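Local atomic coordinates of Polyphosphate:AMP phosphotransferase (Pseudomonas aeruginosa PAO1, PDB entry 3CZP), a protein that catalyses magnesium-dependent phosphoryl transfer from inorganic polyphosphate to AMP, forming ADP, and acts less efficiently on GMP. Residues A[274-279]-A[474-479]; A[311-316]-A[362-367]. One frame throughout, in Å; residues are numbered along the deposited sequence.

Both contacts belong to the second of the two fused PPK2 domains, which is built around a parallel five-stranded sheet of order 2-3-1-4-5. Contact 1 pairs the first turns of helices 273-292 and 475-496, which open and close this part of the chain. Contact 2, nested within that span, sets the start of helix 313-321 beside the C-terminal end of strand 360-364. Their centres lie about 18 Å apart, yet they meet: Arg479 CG packs against Ala316 CA at 4.1 Å. Helix 313-321 is thus common ground, joining the packing of the terminal helices to the P-loop region of the domain that is probably the catalytic one, since the N-terminal copy seems to be inactive.

Contact 1 (A[274-279]-A[474-479]); sequences DAYKEQ and DKRFAR
Tyr276 and Arg476 mark the closest backbone approach, their CA atoms 6.0 Å apart, where two helices run side by side in nearly the same direction. The short axes of 274-279 and 475-479 pass 9.9 Å from each other at a crossing angle of 24°. Asp474 is the N-cap of the second helix, its OD2 accepting from Phe477 N over 3.0 Å and also from Leu271 N just ahead of the first helix.

The Tyr276 ring carries most of the contact. With CG anti to the backbone N (chi1 168°), the ring reaches over to the opposite helix, where the side chains of Tyr276 and Arg476 cross at about a right angle. Arg476 CG lies over one face, 3.9 Å from the ring centroid, in a CH-pi contact, while CB approaches Tyr276 CD1 to 3.5 Å. One turn on, the extended chain of Arg479 brings its guanidinium to the phenol: NH1 donates to Tyr276 OH at 3.0 Å, a somewhat bent bond with the oxygen tilted from the guanidinium plane. Arginines therefore engage both the face and the hydroxyl of one tyrosine. Lys277 NZ comes to 4.2 Å from Arg476 NH2, a pair of like charges that would be expected to be mildly unfavourable unless solvent screens them.

Val480 adds to the packing on Tyr276, and Gln279 OE1 accepts from Arg484 NH1 farther along. The arrangement is near-parallel helix packing through an aromatic ring, joining the first and last long helices of a PPK2 domain with a P-loop kinase-like alpha/beta fold.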
loop_
_atom_site.group_PDB
_atom_site.type_symbol
_atom_site.label_atom_id
_atom_site.label_comp_id
_atom_site.label_asym_id
_atom_site.label_seq_id
_atom_site.Cartn_x
_atom_site.Cartn_y
_atom_site.Cartn_z
ATOM N N ASP A 274 -34.406 -20.564 22.276
ATOM C CA ASP A 274 -35.324 -20.564 21.133
ATOM C C ASP A 274 -35.539 -19.143 20.512
ATOM O O ASP A 274 -35.522 -18.946 19.228
ATOM C CB ASP A 274 -36.623 -21.247 21.509
ATOM C CG ASP A 274 -36.440 -22.777 21.628
ATOM O OD1 ASP A 274 -36.519 -23.502 20.580
ATOM O OD2 ASP A 274 -36.214 -23.260 22.771
ATOM N N ALA A 275 -35.704 -18.136 21.388
ATOM C CA ALA A 275 -35.871 -16.764 20.930
ATOM C C ALA A 275 -34.593 -16.324 20.177
ATOM O O ALA A 275 -34.683 -15.657 19.183
ATOM C CB ALA A 275 -36.169 -15.819 22.092
ATOM N N TYR A 276 -33.425 -16.765 20.643
ATOM C CA TYR A 276 -32.160 -16.491 19.981
ATOM C C TYR A 276 -32.094 -17.097 18.602
ATOM O O TYR A 276 -31.708 -16.434 17.684
ATOM C CB TYR A 276 -30.995 -17.007 20.829
ATOM C CG TYR A 276 -29.653 -17.031 20.130
ATOM C CD1 TYR A 276 -28.938 -15.846 19.866
ATOM C CD2 TYR A 276 -29.080 -18.230 19.753
ATOM C CE1 TYR A 276 -27.693 -15.886 19.233
ATOM C CE2 TYR A 276 -27.865 -18.268 19.121
ATOM C CZ TYR A 276 -27.178 -17.092 18.858
ATOM O OH TYR A 276 -25.957 -17.185 18.257
ATOM N N LYS A 277 -32.487 -18.350 18.425
ATOM C CA LYS A 277 -32.201 -18.982 17.133
ATOM C C LYS A 277 -33.081 -18.404 16.028
ATOM O O LYS A 277 -32.621 -18.260 14.898
ATOM C CB LYS A 277 -32.265 -20.507 17.233
ATOM C CG LYS A 277 -31.392 -21.009 18.381
ATOM C CD LYS A 277 -30.695 -22.344 18.146
ATOM C CE LYS A 277 -30.154 -22.926 19.506
ATOM N NZ LYS A 277 -29.366 -21.893 20.319
ATOM N N GLU A 278 -34.319 -18.045 16.378
ATOM C CA GLU A 278 -35.276 -17.457 15.445
ATOM C C GLU A 278 -34.827 -16.053 15.082
ATOM O O GLU A 278 -34.727 -15.708 13.907
ATOM C CB GLU A 278 -36.693 -17.400 16.056
ATOM C CG GLU A 278 -37.314 -18.782 16.390
ATOM C CD GLU A 278 -38.815 -18.726 16.780
ATOM O OE1 GLU A 278 -39.513 -17.798 16.305
ATOM O OE2 GLU A 278 -39.302 -19.614 17.531
ATOM N N GLN A 279 -34.540 -15.263 16.118
ATOM C CA GLN A 279 -34.126 -13.875 15.952
ATOM C C GLN A 279 -32.789 -13.806 15.238
ATOM O O GLN A 279 -32.645 -13.014 14.322
ATOM C CB GLN A 279 -34.049 -13.147 17.303
ATOM C CG GLN A 279 -35.405 -12.820 17.934
ATOM C CD GLN A 279 -35.265 -12.076 19.255
ATOM O OE1 GLN A 279 -34.397 -11.217 19.422
ATOM N NE2 GLN A 279 -36.118 -12.420 20.206
ATOM N N ASP A 474 -24.732 -11.771 28.306
ATOM C CA ASP A 474 -25.411 -12.860 27.613
ATOM C C ASP A 474 -25.054 -12.750 26.152
ATOM O O ASP A 474 -25.470 -11.808 25.466
ATOM C CB ASP A 474 -26.951 -12.776 27.768
ATOM C CG ASP A 474 -27.669 -13.930 27.064
ATOM O OD1 ASP A 474 -27.366 -15.089 27.376
ATOM O OD2 ASP A 474 -28.513 -13.700 26.174
ATOM N N LYS A 475 -24.242 -13.685 25.684
ATOM C CA LYS A 475 -23.796 -13.728 24.285
ATOM C C LYS A 475 -24.934 -13.686 23.272
ATOM O O LYS A 475 -24.805 -13.074 22.200
ATOM C CB LYS A 475 -22.912 -14.965 24.026
ATOM C CG LYS A 475 -21.418 -14.760 24.365
ATOM C CD LYS A 475 -20.765 -16.076 24.951
ATOM C CE LYS A 475 -19.268 -15.911 25.174
ATOM N NZ LYS A 475 -18.570 -17.219 25.272
ATOM N N ARG A 476 -26.046 -14.339 23.599
ATOM C CA ARG A 476 -27.139 -14.485 22.660
ATOM C C ARG A 476 -27.791 -13.135 22.391
ATOM O O ARG A 476 -28.050 -12.767 21.233
ATOM C CB ARG A 476 -28.153 -15.478 23.209
ATOM C CG ARG A 476 -27.630 -16.884 23.351
ATOM C CD ARG A 476 -28.728 -17.806 23.801
ATOM N NE ARG A 476 -28.350 -19.193 23.585
ATOM C CZ ARG A 476 -28.168 -20.103 24.530
ATOM N NH1 ARG A 476 -28.373 -19.834 25.819
ATOM N NH2 ARG A 476 -27.820 -21.334 24.178
ATOM N N PHE A 477 -28.031 -12.394 23.474
ATOM C CA PHE A 477 -28.653 -11.053 23.425
ATOM C C PHE A 477 -27.721 -10.123 22.659
ATOM O O PHE A 477 -28.128 -9.449 21.696
ATOM C CB PHE A 477 -28.908 -10.555 24.875
ATOM C CG PHE A 477 -29.429 -9.141 24.966
ATOM C CD1 PHE A 477 -30.800 -8.895 25.024
ATOM C CD2 PHE A 477 -28.559 -8.058 24.986
ATOM C CE1 PHE A 477 -31.297 -7.612 25.111
ATOM C CE2 PHE A 477 -29.053 -6.739 25.055
ATOM C CZ PHE A 477 -30.432 -6.523 25.112
ATOM N N ALA A 478 -26.451 -10.132 23.072
ATOM C CA ALA A 478 -25.384 -9.350 22.423
ATOM C C ALA A 478 -25.321 -9.585 20.903
ATOM O O ALA A 478 -25.326 -8.626 20.099
ATOM C CB ALA A 478 -24.020 -9.654 23.082
ATOM N N ARG A 479 -25.275 -10.851 20.485
ATOM C CA ARG A 479 -25.199 -11.146 19.051
ATOM C C ARG A 479 -26.351 -10.571 18.221
ATOM O O ARG A 479 -26.135 -9.980 17.148
ATOM C CB ARG A 479 -25.058 -12.638 18.791
ATOM C CG ARG A 479 -23.708 -13.242 19.223
ATOM C CD ARG A 479 -23.871 -14.738 19.396
ATOM N NE ARG A 479 -22.641 -15.346 19.907
ATOM C CZ ARG A 479 -22.547 -16.630 20.277
ATOM N NH1 ARG A 479 -23.591 -17.438 20.155
ATOM N NH2 ARG A 479 -21.401 -17.119 20.744
#

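Contact 2 (A[311-316]-A[362-367]); sequences AGKGGA and IFDRSW
Lys313 reaches across to Asp364 and Arg365 with a chain that turns at its third torsion. CG starts anti to the carbonyl carbon, and the bend at chi3 (-81°) folds the end of the chain beside the carboxylate: CD passes Asp364 OD1 at 3.8 Å and NZ stands 4.0 Å from the same oxygen, a long salt bridge. A water spans this gap, donating to Asp364 OD1 at 2.8 Å and accepting a weak bond from Lys313 NZ.

Asp364 places CG anti to its own N (chi1 -174°), which carries the carboxylate toward the lysine; its other oxygen, OD2, forms a salt bridge with Arg70 of the second subunit. The carboxylate is therefore shared between two cationic partners. Arg365 takes part through its aliphatic portion, with CG 3.5 Å from Lys313 NZ.

Gly312 occupies the N-cap position of helix 313-321. A glycerol, probably from the crystallisation liquor, bonds through one oxygen to the backbone N of Gly312 and of Lys313, amides placed as in the phosphate-binding P-loops of related folds. Strand 360-364 runs between 330-333 and 300-307, hydrogen-bonding to both, while Ile317 of helix 313-321 packs on Asp364 and Ile362, seating that helix against the sheet.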
loop_
_atom_site.group_PDB
_atom_site.type_symbol
_atom_site.label_atom_id
_atom_site.label_comp_id
_atom_site.label_asym_id
_atom_site.label_seq_id
_atom_site.Cartn_x
_atom_site.Cartn_y
_atom_site.Cartn_z
ATOM N N ALA A 311 -15.268 -9.931 26.308
ATOM C CA ALA A 311 -16.649 -9.429 26.134
ATOM C C ALA A 311 -17.377 -10.183 25.034
ATOM O O ALA A 311 -18.603 -10.190 24.974
ATOM C CB ALA A 311 -16.678 -7.897 25.855
ATOM N N GLY A 312 -16.603 -10.836 24.178
ATOM C CA GLY A 312 -17.148 -11.684 23.121
ATOM C C GLY A 312 -17.277 -10.948 21.783
ATOM O O GLY A 312 -18.263 -11.110 21.084
ATOM N N LYS A 313 -16.267 -10.168 21.407
ATOM C CA LYS A 313 -16.251 -9.474 20.089
ATOM C C LYS A 313 -16.135 -10.441 18.899
ATOM O O LYS A 313 -16.821 -10.277 17.891
ATOM C CB LYS A 313 -15.110 -8.433 19.995
ATOM C CG LYS A 313 -15.360 -7.115 20.718
ATOM C CD LYS A 313 -14.087 -6.241 20.679
ATOM C CE LYS A 313 -13.033 -6.657 21.770
ATOM N NZ LYS A 313 -11.738 -5.908 21.521
ATOM N N GLY A 314 -15.249 -11.416 19.027
ATOM C CA GLY A 314 -15.034 -12.423 18.002
ATOM C C GLY A 314 -16.303 -13.177 17.676
ATOM O O GLY A 314 -16.634 -13.415 16.521
ATOM N N GLY A 315 -17.024 -13.540 18.718
ATOM C CA GLY A 315 -18.253 -14.259 18.540
ATOM C C GLY A 315 -19.319 -13.425 17.875
ATOM O O GLY A 315 -19.976 -13.910 16.954
ATOM N N ALA A 316 -19.504 -12.183 18.344
ATOM C CA ALA A 316 -20.470 -11.260 17.686
ATOM C C ALA A 316 -20.099 -11.030 16.238
ATOM O O ALA A 316 -20.962 -10.987 15.360
ATOM C CB ALA A 316 -20.624 -9.915 18.433
ATOM N N ILE A 362 -15.032 -4.622 8.733
ATOM C CA ILE A 362 -15.254 -4.797 10.150
ATOM C C ILE A 362 -13.875 -4.584 10.857
ATOM O O ILE A 362 -12.851 -5.214 10.472
ATOM C CB ILE A 362 -15.737 -6.216 10.402
ATOM C CG1 ILE A 362 -17.048 -6.535 9.646
ATOM C CG2 ILE A 362 -15.853 -6.467 11.916
ATOM C CD1 ILE A 362 -17.655 -7.920 10.030
ATOM N N PHE A 363 -13.881 -3.724 11.885
ATOM C CA PHE A 363 -12.724 -3.372 12.629
ATOM C C PHE A 363 -12.853 -4.025 13.999
ATOM O O PHE A 363 -13.687 -3.657 14.823
ATOM C CB PHE A 363 -12.561 -1.860 12.740
ATOM C CG PHE A 363 -12.115 -1.191 11.475
ATOM C CD1 PHE A 363 -10.774 -1.151 11.140
ATOM C CD2 PHE A 363 -13.045 -0.639 10.587
ATOM C CE1 PHE A 363 -10.338 -0.551 9.963
ATOM C CE2 PHE A 363 -12.622 -0.003 9.398
ATOM C CZ PHE A 363 -11.268 0.035 9.095
ATOM N N ASP A 364 -12.036 -5.028 14.212
ATOM C CA ASP A 364 -11.911 -5.620 15.512
ATOM C C ASP A 364 -10.847 -4.853 16.273
ATOM O O ASP A 364 -9.647 -5.059 16.092
ATOM C CB ASP A 364 -11.574 -7.091 15.375
ATOM C CG ASP A 364 -11.574 -7.824 16.714
ATOM O OD1 ASP A 364 -11.866 -7.221 17.785
ATOM O OD2 ASP A 364 -11.264 -9.025 16.697
ATOM N N ARG A 365 -11.327 -3.942 17.118
ATOM C CA ARG A 365 -10.552 -2.811 17.634
ATOM C C ARG A 365 -10.282 -1.843 16.500
ATOM O O ARG A 365 -10.471 -2.183 15.346
ATOM C CB ARG A 365 -9.283 -3.256 18.333
ATOM C CG ARG A 365 -9.543 -4.314 19.357
ATOM C CD ARG A 365 -8.274 -4.805 19.939
ATOM N NE ARG A 365 -7.787 -3.879 20.948
ATOM C CZ ARG A 365 -6.942 -4.203 21.924
ATOM N NH1 ARG A 365 -6.496 -5.455 22.035
ATOM N NH2 ARG A 365 -6.551 -3.275 22.813
ATOM N N SER A 366 -9.960 -0.609 16.822
ATOM C CA SER A 366 -10.121 0.436 15.843
ATOM C C SER A 366 -9.294 1.622 16.233
ATOM O O SER A 366 -8.444 1.526 17.105
ATOM C CB SER A 366 -11.625 0.838 15.761
ATOM O OG SER A 366 -11.947 1.688 16.875
ATOM N N TRP A 367 -9.597 2.768 15.610
ATOM C CA TRP A 367 -8.952 4.037 15.947
ATOM C C TRP A 367 -9.258 4.560 17.339
ATOM O O TRP A 367 -8.613 5.474 17.796
ATOM C CB TRP A 367 -9.351 5.112 14.936
ATOM C CG TRP A 367 -10.805 5.134 14.543
ATOM C CD1 TRP A 367 -11.802 5.917 15.088
ATOM C CD2 TRP A 367 -11.429 4.374 13.485
ATOM N NE1 TRP A 367 -12.996 5.674 14.447
ATOM C CE2 TRP A 367 -12.805 4.731 13.472
ATOM C CE3 TRP A 367 -10.975 3.384 12.607
ATOM C CZ2 TRP A 367 -13.701 4.187 12.609
ATOM C CZ3 TRP A 367 -11.875 2.830 11.712
ATOM C CH2 TRP A 367 -13.233 3.233 11.710
HETATM O O HOH W 1 -11.234 -8.770 20.000
#